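Local coordinates for surface glycan binding protein B (Bacteroides ovatus, PDB 6E57) that binds mixed-linkage beta-glucan, and as a surface glycan-binding protein of a gut symbiont probably captures this polysaccharide at the cell surface for uptake, at residues 60-65 with 97-102; 102-107 with 122-127. One frame throughout, in Å; residues are numbered along the deposited sequence.

Contacts 1 and 2 follow one another along the chain, their centres about 10 Å apart, and share Ala102, where the segment leaving the first enters the second. They belong to the two facing sheets of the N-terminal beta sandwich: contact 1 pairs strands 63-70 and 95-98 in the three-stranded sheet, whereas contact 2 pairs strands 103-113 and 118-128 in the five-stranded one. The chain thus crosses from sheet to sheet between residues 98 and 103. Leu100 packs on Val125 and Ile65 on Leu107, so the contacts meet in the hydrophobic interior. This domain is distinct from the C-terminal region, where Trp322, Tyr371 and Trp372 help line the glycan pocket.

Contact 1. Residues 60-65 with 97-102; sequences DANLSI and NRSLKA
Asn62 reaches across to segment 97-102, its amide lying between the side chains of Asn97 and Ser99. With CG anti to its own carbonyl carbon (chi1 -82°), CB lies 3.4 Å from Asn97 OD1 and also close to Arg98 O; beyond it the amide divides into its two branches. ND2 donates to Asn97 OD1 over 3.1 Å; the acceptor is practically in the amide plane of Asn62, but the donor sits clearly tilted from the carbonyl plane of Asn97, and the two amide planes are 37° apart. The other branch, OD1, faces Ser99 and receives a weak hydrogen bond from its OG.

Next to these amides the backbones pair antiparallel. Leu63 N gives a hydrogen bond to Arg98 O (2.7 Å), and Arg98 N returns a longer one to Leu63 O (3.2 Å), the reciprocal pattern of a hydrogen-bonded pair. Before Asn62 in the one segment and after Ser99 in the other, a water links the backbones, donating to Ala61 O and accepting from Leu100 N. On the buried side Leu63 CD2 meets Leu100 CD1 at 4.1 Å, leucine branch against leucine branch.

The arrangement illustrates how the chain leaves strand 95-98, an outermost strand of its sheet, while Leu100, in the connection that follows, stays buried. Ile65 extends the pairing by backbone bonding to Ile96, and strand 118-128 of the facing sheet packs against the buried side, Val125 touching both Leu63 and Leu100, and Val127 touching Leu100.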
loop_
_atom_site.group_PDB
_atom_site.type_symbol
_atom_site.label_atom_id
_atom_site.label_comp_id
_atom_site.label_asym_id
_atom_site.label_seq_id
_atom_site.Cartn_x
_atom_site.Cartn_y
_atom_site.Cartn_z
ATOM N N ASP A 60 27.341 0.733 0.076
ATOM C CA ASP A 60 28.807 0.897 0.045
ATOM C C ASP A 60 29.430 -0.042 -0.999
ATOM O O ASP A 60 30.489 0.259 -1.539
ATOM C CB ASP A 60 29.433 0.691 1.430
ATOM C CG ASP A 60 29.111 -0.633 2.110
ATOM O OD1 ASP A 60 28.276 -1.395 1.575
ATOM O OD2 ASP A 60 29.693 -0.888 3.184
ATOM N N ALA A 61 28.776 -1.179 -1.265
ATOM C CA ALA A 61 29.202 -2.118 -2.310
ATOM C C ALA A 61 28.774 -1.597 -3.689
ATOM O O ALA A 61 27.950 -0.689 -3.794
ATOM C CB ALA A 61 28.632 -3.487 -2.041
ATOM N N ASN A 62 29.346 -2.193 -4.738
ATOM C CA ASN A 62 29.091 -1.801 -6.122
ATOM C C ASN A 62 28.339 -2.924 -6.848
ATOM O O ASN A 62 28.541 -4.105 -6.562
ATOM C CB ASN A 62 30.389 -1.441 -6.851
ATOM C CG ASN A 62 30.857 -0.027 -6.572
ATOM O OD1 ASN A 62 30.427 0.599 -5.606
ATOM N ND2 ASN A 62 31.734 0.488 -7.416
ATOM N N LEU A 63 27.467 -2.526 -7.782
ATOM C CA LEU A 63 26.747 -3.446 -8.656
ATOM C C LEU A 63 27.753 -4.104 -9.604
ATOM O O LEU A 63 28.329 -3.429 -10.458
ATOM C CB LEU A 63 25.678 -2.679 -9.439
ATOM C CG LEU A 63 24.958 -3.478 -10.525
ATOM C CD1 LEU A 63 24.294 -4.715 -9.938
ATOM C CD2 LEU A 63 23.936 -2.615 -11.252
ATOM N N SER A 64 27.942 -5.419 -9.435
ATOM C CA SER A 64 28.961 -6.190 -10.143
ATOM C C SER A 64 28.311 -7.391 -10.838
ATOM O O SER A 64 27.941 -8.365 -10.182
ATOM C CB SER A 64 30.050 -6.625 -9.191
ATOM O OG SER A 64 30.985 -7.479 -9.835
ATOM N N ILE A 65 28.167 -7.292 -12.164
ATOM C CA ILE A 65 27.650 -8.370 -13.011
ATOM C C ILE A 65 28.614 -8.550 -14.190
ATOM O O ILE A 65 28.960 -7.572 -14.855
ATOM C CB ILE A 65 26.214 -8.069 -13.492
ATOM C CG1 ILE A 65 25.285 -7.696 -12.335
ATOM C CG2 ILE A 65 25.660 -9.235 -14.301
ATOM C CD1 ILE A 65 23.882 -7.331 -12.763
ATOM N N ASN A 97 30.350 -2.198 -13.486
ATOM C CA ASN A 97 30.788 -1.827 -12.149
ATOM C C ASN A 97 30.219 -0.438 -11.842
ATOM O O ASN A 97 30.662 0.552 -12.427
ATOM C CB ASN A 97 32.313 -1.848 -12.017
ATOM C CG ASN A 97 32.795 -1.290 -10.693
ATOM O OD1 ASN A 97 32.241 -1.603 -9.643
ATOM N ND2 ASN A 97 33.817 -0.452 -10.732
ATOM N N ARG A 98 29.237 -0.376 -10.937
ATOM C CA ARG A 98 28.521 0.863 -10.663
ATOM C C ARG A 98 28.213 0.985 -9.166
ATOM O O ARG A 98 27.645 0.080 -8.559
ATOM C CB ARG A 98 27.236 0.923 -11.491
ATOM C CG ARG A 98 26.498 2.246 -11.358
ATOM C CD ARG A 98 25.558 2.538 -12.511
ATOM N NE ARG A 98 25.309 3.968 -12.618
ATOM C CZ ARG A 98 26.148 4.838 -13.172
ATOM N NH1 ARG A 98 27.309 4.424 -13.657
ATOM N NH2 ARG A 98 25.814 6.112 -13.263
ATOM N N SER A 99 28.606 2.127 -8.592
ATOM C CA SER A 99 28.206 2.554 -7.261
ATOM C C SER A 99 26.854 3.277 -7.351
ATOM O O SER A 99 26.723 4.256 -8.082
ATOM C CB SER A 99 29.267 3.435 -6.650
ATOM O OG SER A 99 29.081 3.561 -5.249
ATOM N N LEU A 100 25.857 2.771 -6.614
ATOM C CA LEU A 100 24.499 3.314 -6.608
ATOM C C LEU A 100 24.143 3.758 -5.186
ATOM O O LEU A 100 24.582 3.151 -4.206
ATOM C CB LEU A 100 23.520 2.237 -7.086
ATOM C CG LEU A 100 23.687 1.758 -8.529
ATOM C CD1 LEU A 100 22.900 0.477 -8.766
ATOM C CD2 LEU A 100 23.261 2.832 -9.520
ATOM N N LYS A 101 23.323 4.809 -5.090
ATOM C CA LYS A 101 22.734 5.230 -3.824
ATOM C C LYS A 101 21.664 4.203 -3.433
ATOM O O LYS A 101 21.202 3.435 -4.277
ATOM C CB LYS A 101 22.151 6.641 -3.947
ATOM C CG LYS A 101 23.098 7.688 -4.520
ATOM C CD LYS A 101 22.679 9.116 -4.236
ATOM C CE LYS A 101 22.838 10.044 -5.425
ATOM N NZ LYS A 101 24.233 10.079 -5.923
ATOM N N ALA A 102 21.280 4.181 -2.154
ATOM C CA ALA A 102 20.226 3.274 -1.687
ATOM C C ALA A 102 18.985 3.431 -2.575
ATOM O O ALA A 102 18.688 4.532 -3.052
ATOM C CB ALA A 102 19.896 3.540 -0.240
HETATM O O HOH W 1 25.744 0.752 -4.862
#

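Contact 2. Residues 102-107 with 122-127; sequences AGTYNL and EGLVVV
Glu122 OE1 receives the amide nitrogen ND2 of Asn106 across the strand pair in a hydrogen bond of 2.6 Å. OE1 accepts with its anti lone pair and lies close to the amide plane of Asn106, while the carboxylate plane is turned 60° from that amide. Asn106 CG stands anti to its backbone N (chi1 179°), a setting that carries the amide across to the extended glutamate. Lys108 joins this polar cluster through a hydrogen bond to Asn106 OD1 and a long, weak ion pair with OE1.

Three hydrogen-bonded pairs, Gly103 with Val127, Tyr105 with Val125 and Leu107 with Gly123, zip the backbones of this beta hairpin together; Val127 N reaches Gly103 O at 2.7 Å. Gly103 has a positive phi, with an extended psi, a combination that only glycine readily adopts. Two residues on, Tyr105 completes a tyrosine corner, a motif of Greek-key beta sandwiches: its hydroxyl hydrogen-bonds to Lys101 O, four residues earlier, tying the incoming connection to the start of the strand.

The same ring places CE1 3.7 Å from Val127 CG2, meeting it obliquely, while Val125 O lies in the ring plane at the edge. On the same face of the sheet Leu107 CD2 packs on Val125 CG2 at 3.8 Å. On the other face Thr104 and Val126 run side by side, Thr104 OG1 4.0 Å from Val126 CG2. Arg199 and Asp213, on strands 196-203 and 209-217 of the following five-stranded sheet, hydrogen-bond to Thr104 O and N, and Arg199 also makes a cation-pi contact with the Tyr105 ring.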
loop_
_atom_site.group_PDB
_atom_site.type_symbol
_atom_site.label_atom_id
_atom_site.label_comp_id
_atom_site.label_asym_id
_atom_site.label_seq_id
_atom_site.Cartn_x
_atom_site.Cartn_y
_atom_site.Cartn_z
ATOM N N ALA A 102 21.280 4.181 -2.154
ATOM C CA ALA A 102 20.226 3.274 -1.687
ATOM C C ALA A 102 18.985 3.431 -2.575
ATOM O O ALA A 102 18.688 4.532 -3.052
ATOM C CB ALA A 102 19.896 3.540 -0.240
ATOM N N GLY A 103 18.282 2.315 -2.803
ATOM C CA GLY A 103 17.015 2.309 -3.529
ATOM C C GLY A 103 16.808 1.030 -4.324
ATOM O O GLY A 103 17.610 0.093 -4.243
ATOM N N THR A 104 15.708 1.006 -5.083
ATOM C CA THR A 104 15.367 -0.073 -6.000
ATOM C C THR A 104 15.386 0.497 -7.422
ATOM O O THR A 104 14.787 1.536 -7.678
ATOM C CB THR A 104 14.021 -0.704 -5.619
ATOM O OG1 THR A 104 14.213 -1.365 -4.369
ATOM C CG2 THR A 104 13.500 -1.687 -6.644
ATOM N N TYR A 105 16.087 -0.194 -8.326
ATOM C CA TYR A 105 16.384 0.304 -9.664
ATOM C C TYR A 105 15.952 -0.720 -10.716
ATOM O O TYR A 105 16.081 -1.924 -10.506
ATOM C CB TYR A 105 17.884 0.562 -9.819
ATOM C CG TYR A 105 18.444 1.609 -8.894
ATOM C CD1 TYR A 105 18.852 1.286 -7.610
ATOM C CD2 TYR A 105 18.565 2.927 -9.303
ATOM C CE1 TYR A 105 19.365 2.247 -6.755
ATOM C CE2 TYR A 105 19.077 3.900 -8.462
ATOM C CZ TYR A 105 19.479 3.559 -7.183
ATOM O OH TYR A 105 19.986 4.521 -6.357
ATOM N N ASN A 106 15.468 -0.218 -11.855
ATOM C CA ASN A 106 15.244 -1.036 -13.035
ATOM C C ASN A 106 16.566 -1.143 -13.807
ATOM O O ASN A 106 17.176 -0.124 -14.132
ATOM C CB ASN A 106 14.121 -0.474 -13.910
ATOM C CG ASN A 106 13.893 -1.297 -15.159
ATOM O OD1 ASN A 106 14.680 -1.235 -16.105
ATOM N ND2 ASN A 106 12.825 -2.077 -15.166
ATOM N N LEU A 107 16.997 -2.380 -14.085
ATOM C CA LEU A 107 18.200 -2.661 -14.874
ATOM C C LEU A 107 17.795 -3.386 -16.161
ATOM O O LEU A 107 17.142 -4.423 -16.094
ATOM C CB LEU A 107 19.163 -3.521 -14.049
ATOM C CG LEU A 107 20.410 -4.008 -14.788
ATOM C CD1 LEU A 107 21.248 -2.835 -15.278
ATOM C CD2 LEU A 107 21.245 -4.928 -13.907
ATOM N N GLU A 122 15.717 -7.921 -18.262
ATOM C CA GLU A 122 15.232 -6.810 -17.445
ATOM C C GLU A 122 14.939 -7.324 -16.030
ATOM O O GLU A 122 14.221 -8.300 -15.861
ATOM C CB GLU A 122 13.985 -6.181 -18.071
ATOM C CG GLU A 122 13.588 -4.858 -17.432
ATOM C CD GLU A 122 12.226 -4.312 -17.834
ATOM O OE1 GLU A 122 11.722 -3.414 -17.127
ATOM O OE2 GLU A 122 11.668 -4.783 -18.845
ATOM N N GLY A 123 15.504 -6.651 -15.023
ATOM C CA GLY A 123 15.324 -7.027 -13.623
ATOM C C GLY A 123 15.463 -5.838 -12.688
ATOM O O GLY A 123 15.686 -4.708 -13.125
ATOM N N LEU A 124 15.317 -6.107 -11.387
ATOM C CA LEU A 124 15.449 -5.103 -10.347
ATOM C C LEU A 124 16.831 -5.230 -9.695
ATOM O O LEU A 124 17.373 -6.332 -9.581
ATOM C CB LEU A 124 14.337 -5.299 -9.312
ATOM C CG LEU A 124 12.908 -5.106 -9.820
ATOM C CD1 LEU A 124 11.903 -5.419 -8.721
ATOM C CD2 LEU A 124 12.694 -3.695 -10.354
ATOM N N VAL A 125 17.389 -4.081 -9.292
ATOM C CA VAL A 125 18.594 -4.003 -8.472
ATOM C C VAL A 125 18.213 -3.309 -7.159
ATOM O O VAL A 125 17.818 -2.142 -7.159
ATOM C CB VAL A 125 19.728 -3.258 -9.203
ATOM C CG1 VAL A 125 20.880 -2.912 -8.272
ATOM C CG2 VAL A 125 20.231 -4.043 -10.406
ATOM N N VAL A 126 18.321 -4.046 -6.051
ATOM C CA VAL A 126 17.990 -3.529 -4.735
ATOM C C VAL A 126 19.297 -3.139 -4.035
ATOM O O VAL A 126 20.212 -3.955 -3.909
ATOM C CB VAL A 126 17.171 -4.548 -3.917
ATOM C CG1 VAL A 126 16.784 -4.004 -2.548
ATOM C CG2 VAL A 126 15.934 -5.002 -4.677
ATOM N N VAL A 127 19.362 -1.876 -3.600
ATOM C CA VAL A 127 20.520 -1.307 -2.919
ATOM C C VAL A 127 20.076 -0.868 -1.518
ATOM O O VAL A 127 19.332 0.103 -1.372
ATOM C CB VAL A 127 21.120 -0.143 -3.731
ATOM C CG1 VAL A 127 22.414 0.367 -3.118
ATOM C CG2 VAL A 127 21.333 -0.528 -5.188
#